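Local coordinates for protein chintase (PDB 5YUQ) that probably hydrolyses chitin by cleaving its beta-1,4 glycosidic bonds, as a family 18 glycoside hydrolase with a tunnel-shaped active site, at residues W19-A30 with R56-G66; A329-K340 with T360-K370. All blocks are in the same frame, centred on the assembly; numbering follows the deposited sequence.

Interaction 1. Residues W19-A30 with R56-G66; sequences WDKLDHIVYAFA and RGKSISLSVGG
Parallel strands 24-30 and 59-65 are neighbouring staves of the family 18 TIM barrel, paired from His24–Ser59 to Ala30–Val64. Tyr27 N and Ile25 N give to Ser61 O and Ser59 O. After Tyr27 O takes Ser63 N, a cis peptide before Phe29, as in hevamine, shifts the register: Ala30 N (2.8 Å) binds Ser63 O. Phe29's ring lies between Ala28 CB on one face and Gly66 CA, 3.6 Å from the centroid, on the other; a glycine fits where a side chain would collide. His24 is turned so that CG is anti to its backbone N (chi1 -178°), and NE2 meets Ser61 OG edge-on at 2.7 Å; ND1 is held by Ser5. At the N-terminal end, Lys58, long enough to bend back, places NZ 2.8 Å from Leu22 O, with a weak bond to Trp19 O and waters leading to Asp20 O and Asp23 OD1. The aliphatic part of Arg56 covers one face of the Trp19 indole, CG lying 4.0 Å from the five-membered ring's centroid. Strand 4-9 pairs with 24-30 and strand 101-105 with 59-65, while helix 43-55 covers Trp19, Tyr27 and Ile60.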
loop_
_atom_site.group_PDB
_atom_site.type_symbol
_atom_site.label_atom_id
_atom_site.label_comp_id
_atom_site.label_asym_id
_atom_site.label_seq_id
_atom_site.Cartn_x
_atom_site.Cartn_y
_atom_site.Cartn_z
ATOM N N TRP A 19 -16.006 -12.155 -4.079
ATOM C CA TRP A 19 -15.102 -13.292 -3.948
ATOM C C TRP A 19 -14.637 -13.868 -5.281
ATOM O O TRP A 19 -13.495 -14.302 -5.404
ATOM C CB TRP A 19 -15.772 -14.392 -3.127
ATOM C CG TRP A 19 -16.098 -13.983 -1.730
ATOM C CD1 TRP A 19 -17.331 -13.707 -1.219
ATOM C CD2 TRP A 19 -15.168 -13.800 -0.659
ATOM N NE1 TRP A 19 -17.225 -13.371 0.111
ATOM C CE2 TRP A 19 -15.906 -13.421 0.477
ATOM C CE3 TRP A 19 -13.779 -13.930 -0.550
ATOM C CZ2 TRP A 19 -15.301 -13.163 1.707
ATOM C CZ3 TRP A 19 -13.185 -13.684 0.671
ATOM C CH2 TRP A 19 -13.943 -13.301 1.782
ATOM N N ASP A 20 -15.509 -13.873 -6.284
ATOM C CA ASP A 20 -15.154 -14.501 -7.557
ATOM C C ASP A 20 -14.181 -13.656 -8.374
ATOM O O ASP A 20 -13.654 -14.109 -9.386
ATOM C CB ASP A 20 -16.410 -14.846 -8.365
ATOM C CG ASP A 20 -17.209 -15.967 -7.735
ATOM O OD1 ASP A 20 -16.597 -16.997 -7.373
ATOM O OD2 ASP A 20 -18.441 -15.818 -7.585
ATOM N N LYS A 21 -13.928 -12.436 -7.911
ATOM C CA LYS A 21 -13.037 -11.523 -8.620
ATOM C C LYS A 21 -11.675 -11.343 -7.940
ATOM O O LYS A 21 -10.902 -10.452 -8.302
ATOM C CB LYS A 21 -13.730 -10.169 -8.822
ATOM C CG LYS A 21 -15.004 -10.257 -9.673
ATOM C CD LYS A 21 -15.755 -8.929 -9.689
ATOM C CE LYS A 21 -17.043 -8.999 -10.517
ATOM N NZ LYS A 21 -16.758 -9.155 -11.964
ATOM N N LEU A 22 -11.370 -12.206 -6.975
ATOM C CA LEU A 22 -10.100 -12.099 -6.252
ATOM C C LEU A 22 -9.649 -13.455 -5.756
ATOM O O LEU A 22 -10.445 -14.393 -5.694
ATOM C CB LEU A 22 -10.226 -11.109 -5.085
ATOM C CG LEU A 22 -11.334 -11.352 -4.051
ATOM C CD1 LEU A 22 -10.891 -12.306 -2.952
ATOM C CD2 LEU A 22 -11.783 -10.039 -3.453
ATOM N N ASP A 23 -8.378 -13.550 -5.386
ATOM C CA ASP A 23 -7.805 -14.819 -4.950
ATOM C C ASP A 23 -7.444 -14.834 -3.476
ATOM O O ASP A 23 -7.361 -15.893 -2.860
ATOM C CB ASP A 23 -6.541 -15.109 -5.756
ATOM C CG ASP A 23 -6.798 -15.120 -7.238
ATOM O OD1 ASP A 23 -7.533 -16.021 -7.691
ATOM O OD2 ASP A 23 -6.260 -14.246 -7.950
ATOM N N HIS A 24 -7.212 -13.658 -2.914
ATOM C CA HIS A 24 -6.582 -13.555 -1.615
ATOM C C HIS A 24 -7.105 -12.305 -0.926
ATOM O O HIS A 24 -7.098 -11.230 -1.514
ATOM C CB HIS A 24 -5.062 -13.462 -1.842
ATOM C CG HIS A 24 -4.240 -13.398 -0.596
ATOM N ND1 HIS A 24 -3.012 -12.772 -0.565
ATOM C CD2 HIS A 24 -4.426 -13.921 0.640
ATOM C CE1 HIS A 24 -2.486 -12.892 0.643
ATOM N NE2 HIS A 24 -3.320 -13.588 1.392
ATOM N N ILE A 25 -7.591 -12.449 0.303
ATOM C CA ILE A 25 -7.998 -11.285 1.087
ATOM C C ILE A 25 -6.899 -11.004 2.093
ATOM O O ILE A 25 -6.385 -11.934 2.718
ATOM C CB ILE A 25 -9.313 -11.530 1.852
ATOM C CG1 ILE A 25 -10.490 -11.652 0.880
ATOM C CG2 ILE A 25 -9.594 -10.391 2.833
ATOM C CD1 ILE A 25 -10.840 -10.373 0.149
ATOM N N VAL A 26 -6.504 -9.742 2.219
ATOM C CA VAL A 26 -5.507 -9.347 3.210
ATOM C C VAL A 26 -6.184 -8.408 4.188
ATOM O O VAL A 26 -6.623 -7.326 3.819
ATOM C CB VAL A 26 -4.291 -8.671 2.559
ATOM C CG1 VAL A 26 -3.148 -8.582 3.556
ATOM C CG2 VAL A 26 -3.841 -9.474 1.348
ATOM N N TYR A 27 -6.298 -8.849 5.433
ATOM C CA TYR A 27 -7.113 -8.154 6.422
ATOM C C TYR A 27 -6.241 -7.205 7.244
ATOM O O TYR A 27 -5.345 -7.637 7.959
ATOM C CB TYR A 27 -7.806 -9.176 7.329
ATOM C CG TYR A 27 -8.876 -8.588 8.213
ATOM C CD1 TYR A 27 -8.547 -7.860 9.349
ATOM C CD2 TYR A 27 -10.215 -8.783 7.922
ATOM C CE1 TYR A 27 -9.527 -7.315 10.158
ATOM C CE2 TYR A 27 -11.203 -8.250 8.726
ATOM C CZ TYR A 27 -10.852 -7.527 9.843
ATOM O OH TYR A 27 -11.844 -6.989 10.632
ATOM N N ALA A 28 -6.528 -5.907 7.149
ATOM C CA ALA A 28 -5.702 -4.871 7.771
ATOM C C ALA A 28 -6.468 -4.162 8.891
ATOM O O ALA A 28 -7.632 -3.839 8.693
ATOM C CB ALA A 28 -5.307 -3.857 6.708
ATOM N N PHE A 29 -5.860 -3.901 10.054
ATOM C CA PHE A 29 -4.512 -4.311 10.444
ATOM C C PHE A 29 -4.551 -4.861 11.866
ATOM O O PHE A 29 -5.353 -4.411 12.692
ATOM C CB PHE A 29 -3.575 -3.092 10.512
ATOM C CG PHE A 29 -3.153 -2.552 9.171
ATOM C CD1 PHE A 29 -2.275 -3.270 8.365
ATOM C CD2 PHE A 29 -3.601 -1.312 8.737
ATOM C CE1 PHE A 29 -1.884 -2.769 7.134
ATOM C CE2 PHE A 29 -3.216 -0.804 7.511
ATOM C CZ PHE A 29 -2.358 -1.538 6.703
ATOM N N ALA A 30 -3.665 -5.801 12.169
ATOM C CA ALA A 30 -3.339 -6.108 13.555
ATOM C C ALA A 30 -2.111 -5.268 13.869
ATOM O O ALA A 30 -1.157 -5.260 13.094
ATOM C CB ALA A 30 -3.039 -7.580 13.720
ATOM N N ARG A 56 -15.837 -20.013 0.645
ATOM C CA ARG A 56 -15.692 -19.694 -0.749
ATOM C C ARG A 56 -14.368 -20.163 -1.372
ATOM O O ARG A 56 -14.074 -19.859 -2.474
ATOM C CB ARG A 56 -15.977 -18.196 -1.018
ATOM C CG ARG A 56 -17.067 -17.602 -0.118
ATOM C CD ARG A 56 -18.411 -17.132 -0.738
ATOM N NE ARG A 56 -18.290 -17.276 -2.144
ATOM C CZ ARG A 56 -18.887 -16.555 -3.072
ATOM N NH1 ARG A 56 -19.735 -15.613 -2.770
ATOM N NH2 ARG A 56 -18.621 -16.801 -4.318
ATOM N N GLY A 57 -13.609 -20.934 -0.601
ATOM C CA GLY A 57 -12.357 -21.515 -1.056
ATOM C C GLY A 57 -11.257 -20.492 -1.272
ATOM O O GLY A 57 -10.333 -20.710 -2.057
ATOM N N LYS A 58 -11.352 -19.372 -0.566
ATOM C CA LYS A 58 -10.388 -18.291 -0.741
ATOM C C LYS A 58 -9.394 -18.204 0.403
ATOM O O LYS A 58 -9.723 -18.511 1.549
ATOM C CB LYS A 58 -11.131 -16.966 -0.867
ATOM C CG LYS A 58 -12.132 -16.946 -2.004
ATOM C CD LYS A 58 -11.449 -16.963 -3.367
ATOM C CE LYS A 58 -12.485 -17.120 -4.481
ATOM N NZ LYS A 58 -11.934 -16.818 -5.831
ATOM N N SER A 59 -8.175 -17.771 0.081
ATOM C CA SER A 59 -7.123 -17.600 1.072
ATOM C C SER A 59 -7.234 -16.247 1.764
ATOM O O SER A 59 -7.580 -15.243 1.135
ATOM C CB SER A 59 -5.751 -17.690 0.401
ATOM O OG SER A 59 -5.478 -19.004 -0.037
ATOM N N ILE A 60 -6.940 -16.216 3.060
ATOM C CA ILE A 60 -6.954 -14.956 3.796
ATOM C C ILE A 60 -5.727 -14.824 4.686
ATOM O O ILE A 60 -5.364 -15.749 5.411
ATOM C CB ILE A 60 -8.273 -14.766 4.608
ATOM C CG1 ILE A 60 -8.216 -13.491 5.459
ATOM C CG2 ILE A 60 -8.557 -15.981 5.482
ATOM C CD1 ILE A 60 -9.601 -12.999 5.901
ATOM N N SER A 61 -5.074 -13.671 4.602
ATOM C CA SER A 61 -3.949 -13.351 5.460
ATOM C C SER A 61 -4.309 -12.188 6.357
ATOM O O SER A 61 -5.114 -11.344 5.988
ATOM C CB SER A 61 -2.735 -12.934 4.631
ATOM O OG SER A 61 -2.260 -14.009 3.842
ATOM N N LEU A 62 -3.695 -12.140 7.531
ATOM C CA LEU A 62 -3.782 -10.971 8.390
ATOM C C LEU A 62 -2.578 -10.084 8.127
ATOM O O LEU A 62 -1.441 -10.571 8.087
ATOM C CB LEU A 62 -3.793 -11.395 9.855
ATOM C CG LEU A 62 -3.827 -10.287 10.905
ATOM C CD1 LEU A 62 -5.107 -9.478 10.785
ATOM C CD2 LEU A 62 -3.684 -10.899 12.288
ATOM N N SER A 63 -2.836 -8.795 7.922
ATOM C CA SER A 63 -1.769 -7.817 7.779
ATOM C C SER A 63 -1.426 -7.243 9.139
ATOM O O SER A 63 -2.305 -6.775 9.870
ATOM C CB SER A 63 -2.163 -6.701 6.815
ATOM O OG SER A 63 -1.039 -5.873 6.530
ATOM N N VAL A 64 -0.136 -7.273 9.459
ATOM C CA VAL A 64 0.361 -6.850 10.757
ATOM C C VAL A 64 1.214 -5.603 10.577
ATOM O O VAL A 64 2.201 -5.620 9.836
ATOM C CB VAL A 64 1.222 -7.973 11.393
ATOM C CG1 VAL A 64 1.840 -7.514 12.710
ATOM C CG2 VAL A 64 0.383 -9.226 11.594
ATOM N N GLY A 65 0.834 -4.517 11.242
ATOM C CA GLY A 65 1.575 -3.273 11.116
ATOM C C GLY A 65 0.688 -2.188 10.548
ATOM O O GLY A 65 -0.354 -1.871 11.125
ATOM N N GLY A 66 1.085 -1.634 9.404
ATOM C CA GLY A 66 0.378 -0.519 8.803
ATOM C C GLY A 66 0.952 0.794 9.296
ATOM O O GLY A 66 1.835 0.812 10.147
HETATM O O HOH W 1 -12.456 -16.949 -8.785
HETATM O O HOH W 2 -9.300 -17.826 -6.317
#

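Interaction 2. Residues A329-K340 with T360-K370; sequences AASLQDKVDYAK and TLLNALQDIRK
Leu332, Ala364 and Val336 fill the seam between helix 329-340 and the C-terminal segment 360-370. Leu332 and Val336, one turn apart, share a face of the helix with Ala329, and branched and small apolar residues there suit close packing. Leu332 crosses Leu361 at about a right angle, its CD1 3.7 Å from Leu361 CB, while its own CB meets Ala364 CB at 4.0 Å. Because Ala364 has only a methyl group, the backbones can approach, and that methyl rests 3.7 Å from Ala329 O. Val336 spreads its two methyls over the C-terminal segment. With CG1 anti to its backbone N (chi1 168°), that methyl reaches Ile368 N and Asp367 CB, and CG2 lies 3.7 Å from Leu365 CD2.

A polar border runs beside this apolar seam. Gln333 NE2 donates to Asp367 OD2 (3.0 Å, 141°), on its anti side but tilted out of the carboxylate plane, and to Asp337 OD1 (2.8 Å) from above that carboxylate, so one amide NH2 links two carboxylates that would otherwise probably repel. Gln333 OE1 takes a water that also donates to Ala364 O and accepts from Asp367 N, satisfying one backbone carbonyl of the Asn363-Gln366 turn and the N-H just after it. Lys340, bent near its end, brings NZ to 3.0 Å from Asp367 O, and its CG packs on Ile368 CD1.

On the barrel side of the seam, Leu332 and Leu361 press on strand 228-240, Ala339, Leu365 and Ile368 on strand 346-350, and the last two also touch Leu4 of strand 4-9.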
loop_
_atom_site.group_PDB
_atom_site.type_symbol
_atom_site.label_atom_id
_atom_site.label_comp_id
_atom_site.label_asym_id
_atom_site.label_seq_id
_atom_site.Cartn_x
_atom_site.Cartn_y
_atom_site.Cartn_z
ATOM N N ALA A 329 -10.200 2.805 -14.808
ATOM C CA ALA A 329 -10.119 1.486 -15.417
ATOM C C ALA A 329 -8.943 1.414 -16.376
ATOM O O ALA A 329 -8.233 0.407 -16.409
ATOM C CB ALA A 329 -11.410 1.135 -16.119
ATOM N N ALA A 330 -8.730 2.481 -17.142
ATOM C CA ALA A 330 -7.647 2.498 -18.123
ATOM C C ALA A 330 -6.277 2.402 -17.463
ATOM O O ALA A 330 -5.436 1.594 -17.869
ATOM C CB ALA A 330 -7.726 3.755 -18.977
ATOM N N SER A 331 -6.034 3.238 -16.459
ATOM C CA SER A 331 -4.727 3.255 -15.819
ATOM C C SER A 331 -4.461 1.964 -15.049
ATOM O O SER A 331 -3.332 1.491 -15.025
ATOM C CB SER A 331 -4.565 4.481 -14.917
ATOM O OG SER A 331 -5.425 4.399 -13.801
ATOM N N LEU A 332 -5.494 1.380 -14.439
ATOM C CA LEU A 332 -5.301 0.097 -13.753
ATOM C C LEU A 332 -5.010 -1.018 -14.754
ATOM O O LEU A 332 -4.143 -1.873 -14.516
ATOM C CB LEU A 332 -6.501 -0.263 -12.874
ATOM C CG LEU A 332 -6.674 0.595 -11.615
ATOM C CD1 LEU A 332 -7.788 0.026 -10.747
ATOM C CD2 LEU A 332 -5.362 0.689 -10.823
ATOM N N GLN A 333 -5.717 -0.999 -15.882
ATOM C CA GLN A 333 -5.428 -1.946 -16.953
ATOM C C GLN A 333 -3.969 -1.804 -17.377
ATOM O O GLN A 333 -3.277 -2.798 -17.590
ATOM C CB GLN A 333 -6.350 -1.715 -18.156
ATOM C CG GLN A 333 -6.089 -2.696 -19.304
ATOM C CD GLN A 333 -6.459 -4.122 -18.951
ATOM O OE1 GLN A 333 -7.582 -4.401 -18.539
ATOM N NE2 GLN A 333 -5.507 -5.042 -19.112
ATOM N N ASP A 334 -3.483 -0.571 -17.471
ATOM C CA ASP A 334 -2.112 -0.351 -17.916
ATOM C C ASP A 334 -1.098 -0.899 -16.921
ATOM O O ASP A 334 -0.056 -1.431 -17.309
ATOM C CB ASP A 334 -1.872 1.140 -18.181
ATOM C CG ASP A 334 -2.625 1.636 -19.382
ATOM O OD1 ASP A 334 -3.074 0.808 -20.207
ATOM O OD2 ASP A 334 -2.784 2.873 -19.509
ATOM N N LYS A 335 -1.420 -0.783 -15.639
ATOM C CA LYS A 335 -0.605 -1.379 -14.586
ATOM C C LYS A 335 -0.613 -2.900 -14.680
ATOM O O LYS A 335 0.426 -3.537 -14.499
ATOM C CB LYS A 335 -1.098 -0.910 -13.212
ATOM C CG LYS A 335 -0.714 0.534 -12.893
ATOM C CD LYS A 335 -1.491 1.074 -11.702
ATOM C CE LYS A 335 -0.928 2.408 -11.227
ATOM N NZ LYS A 335 -1.288 3.566 -12.118
ATOM N N VAL A 336 -1.776 -3.479 -14.973
ATOM C CA VAL A 336 -1.876 -4.930 -15.126
ATOM C C VAL A 336 -1.070 -5.400 -16.328
ATOM O O VAL A 336 -0.344 -6.395 -16.238
ATOM C CB VAL A 336 -3.341 -5.384 -15.257
ATOM C CG1 VAL A 336 -3.419 -6.837 -15.718
ATOM C CG2 VAL A 336 -4.066 -5.203 -13.931
ATOM N N ASP A 337 -1.176 -4.672 -17.440
ATOM C CA ASP A 337 -0.420 -5.005 -18.645
ATOM C C ASP A 337 1.075 -5.001 -18.335
ATOM O O ASP A 337 1.817 -5.894 -18.753
ATOM C CB ASP A 337 -0.717 -4.009 -19.780
ATOM C CG ASP A 337 -2.165 -4.058 -20.262
ATOM O OD1 ASP A 337 -2.847 -5.087 -20.088
ATOM O OD2 ASP A 337 -2.617 -3.040 -20.831
ATOM N N TYR A 338 1.508 -3.990 -17.591
ATOM C CA TYR A 338 2.893 -3.897 -17.169
ATOM C C TYR A 338 3.300 -5.085 -16.297
ATOM O O TYR A 338 4.363 -5.686 -16.491
ATOM C CB TYR A 338 3.128 -2.591 -16.403
ATOM C CG TYR A 338 4.524 -2.511 -15.845
ATOM C CD1 TYR A 338 5.572 -2.027 -16.615
ATOM C CD2 TYR A 338 4.805 -2.936 -14.550
ATOM C CE1 TYR A 338 6.873 -1.967 -16.109
ATOM C CE2 TYR A 338 6.090 -2.877 -14.039
ATOM C CZ TYR A 338 7.115 -2.394 -14.820
ATOM O OH TYR A 338 8.388 -2.350 -14.307
ATOM N N ALA A 339 2.461 -5.411 -15.321
ATOM C CA ALA A 339 2.764 -6.495 -14.401
ATOM C C ALA A 339 2.905 -7.820 -15.149
ATOM O O ALA A 339 3.803 -8.610 -14.855
ATOM C CB ALA A 339 1.694 -6.599 -13.330
ATOM N N LYS A 340 2.027 -8.054 -16.119
ATOM C CA LYS A 340 2.097 -9.289 -16.898
ATOM C C LYS A 340 3.354 -9.342 -17.769
ATOM O O LYS A 340 3.999 -10.390 -17.874
ATOM C CB LYS A 340 0.818 -9.469 -17.727
ATOM C CG LYS A 340 -0.426 -9.653 -16.870
ATOM C CD LYS A 340 -1.701 -9.666 -17.710
ATOM C CE LYS A 340 -1.757 -10.868 -18.638
ATOM N NZ LYS A 340 -2.114 -12.114 -17.911
ATOM N N THR A 360 -16.040 -1.482 -10.872
ATOM C CA THR A 360 -15.299 -0.920 -12.002
ATOM C C THR A 360 -13.788 -1.147 -11.896
ATOM O O THR A 360 -13.162 -1.639 -12.835
ATOM C CB THR A 360 -15.559 0.584 -12.160
ATOM O OG1 THR A 360 -16.957 0.804 -12.387
ATOM C CG2 THR A 360 -14.777 1.136 -13.344
ATOM N N LEU A 361 -13.206 -0.785 -10.757
ATOM C CA LEU A 361 -11.760 -0.919 -10.592
ATOM C C LEU A 361 -11.320 -2.364 -10.404
ATOM O O LEU A 361 -10.292 -2.764 -10.935
ATOM C CB LEU A 361 -11.247 -0.049 -9.447
ATOM C CG LEU A 361 -11.518 1.447 -9.623
ATOM C CD1 LEU A 361 -10.717 2.201 -8.593
ATOM C CD2 LEU A 361 -11.170 1.915 -11.031
ATOM N N LEU A 362 -12.090 -3.157 -9.666
ATOM C CA LEU A 362 -11.717 -4.560 -9.479
ATOM C C LEU A 362 -11.825 -5.328 -10.793
ATOM O O LEU A 362 -10.977 -6.166 -11.098
ATOM C CB LEU A 362 -12.561 -5.214 -8.383
ATOM C CG LEU A 362 -12.265 -6.676 -8.027
ATOM C CD1 LEU A 362 -10.802 -6.874 -7.641
ATOM C CD2 LEU A 362 -13.182 -7.140 -6.905
ATOM N N ASN A 363 -12.841 -5.006 -11.587
ATOM C CA ASN A 363 -12.956 -5.580 -12.922
ATOM C C ASN A 363 -11.747 -5.244 -13.781
ATOM O O ASN A 363 -11.302 -6.059 -14.577
ATOM C CB ASN A 363 -14.234 -5.097 -13.611
ATOM C CG ASN A 363 -15.471 -5.742 -13.036
ATOM O OD1 ASN A 363 -15.381 -6.735 -12.316
ATOM N ND2 ASN A 363 -16.632 -5.200 -13.365
ATOM N N ALA A 364 -11.216 -4.037 -13.612
ATOM C CA ALA A 364 -10.046 -3.596 -14.371
ATOM C C ALA A 364 -8.793 -4.406 -14.063
ATOM O O ALA A 364 -7.807 -4.345 -14.794
ATOM C CB ALA A 364 -9.783 -2.112 -14.109
ATOM N N LEU A 365 -8.822 -5.158 -12.969
ATOM C CA LEU A 365 -7.654 -5.932 -12.577
ATOM C C LEU A 365 -7.720 -7.380 -13.042
ATOM O O LEU A 365 -6.740 -8.098 -12.899
ATOM C CB LEU A 365 -7.466 -5.894 -11.057
ATOM C CG LEU A 365 -7.227 -4.517 -10.440
ATOM C CD1 LEU A 365 -7.012 -4.629 -8.927
ATOM C CD2 LEU A 365 -6.039 -3.847 -11.108
ATOM N N GLN A 366 -8.848 -7.808 -13.603
ATOM C CA GLN A 366 -9.046 -9.243 -13.824
ATOM C C GLN A 366 -8.045 -9.923 -14.745
ATOM O O GLN A 366 -7.810 -11.116 -14.603
ATOM C CB GLN A 366 -10.487 -9.542 -14.257
ATOM C CG GLN A 366 -11.492 -9.161 -13.189
ATOM C CD GLN A 366 -11.237 -9.890 -11.883
ATOM O OE1 GLN A 366 -11.270 -11.122 -11.830
ATOM N NE2 GLN A 366 -10.977 -9.134 -10.820
ATOM N N ASP A 367 -7.429 -9.189 -15.663
ATOM C CA ASP A 367 -6.483 -9.825 -16.577
ATOM C C ASP A 367 -5.263 -10.416 -15.872
ATOM O O ASP A 367 -4.544 -11.212 -16.460
ATOM C CB ASP A 367 -6.039 -8.873 -17.694
ATOM C CG ASP A 367 -7.127 -8.624 -18.716
ATOM O OD1 ASP A 367 -8.115 -9.389 -18.737
ATOM O OD2 ASP A 367 -6.992 -7.665 -19.505
ATOM N N ILE A 368 -5.022 -10.027 -14.624
ATOM C CA ILE A 368 -3.895 -10.579 -13.881
ATOM C C ILE A 368 -4.159 -12.027 -13.489
ATOM O O ILE A 368 -3.214 -12.785 -13.266
ATOM C CB ILE A 368 -3.560 -9.740 -12.615
ATOM C CG1 ILE A 368 -2.137 -10.029 -12.125
ATOM C CG2 ILE A 368 -4.540 -10.035 -11.500
ATOM C CD1 ILE A 368 -1.050 -9.533 -13.060
ATOM N N ARG A 369 -5.428 -12.428 -13.417
ATOM C CA ARG A 369 -5.726 -13.782 -12.945
ATOM C C ARG A 369 -6.071 -14.745 -14.067
ATOM O O ARG A 369 -6.930 -15.621 -13.916
ATOM C CB ARG A 369 -6.794 -13.799 -11.842
ATOM C CG ARG A 369 -7.775 -12.665 -11.862
ATOM C CD ARG A 369 -8.394 -12.477 -10.485
ATOM N NE ARG A 369 -8.693 -13.745 -9.828
ATOM C CZ ARG A 369 -9.906 -14.278 -9.747
ATOM N NH1 ARG A 369 -10.943 -13.654 -10.289
ATOM N NH2 ARG A 369 -10.081 -15.438 -9.127
ATOM N N LYS A 370 -5.375 -14.578 -15.186
ATOM C CA LYS A 370 -5.577 -15.407 -16.367
ATOM C C LYS A 370 -4.420 -15.221 -17.346
ATOM O O LYS A 370 -3.284 -14.970 -16.936
ATOM C CB LYS A 370 -6.918 -15.074 -17.036
ATOM C CG LYS A 370 -7.319 -13.596 -16.933
ATOM C CD LYS A 370 -8.778 -13.357 -17.319
ATOM C CE LYS A 370 -9.736 -13.696 -16.184
ATOM N NZ LYS A 370 -11.055 -13.014 -16.358
HETATM O O HOH W 3 -7.557 -6.331 -16.514
#

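Overall arrangement
Interaction 1 lies within the barrel wall and interaction 2 in the layer outside it, their centres about 19 Å apart. Strands 4-9 and 346-350 link them: 4-9 pairs with 24-30 and with 346-350, and interaction 2 packs on both. The two meet directly in the turn just before strand 24-30, where Lys21 NZ lies 2.8 Å from Asn363 OD1 and Lys21 O 2.8 Å from Gln366 NE2, both probable hydrogen bonds, and Arg369 forms a salt bridge with Asp23. In a TIM barrel the active site lies at the strands' C-terminal ends, where Phe29 and Ser63 of interaction 1 touch Asp105 of strand 101-105, which carries part of a DGxDxDxE-like family 18 signature.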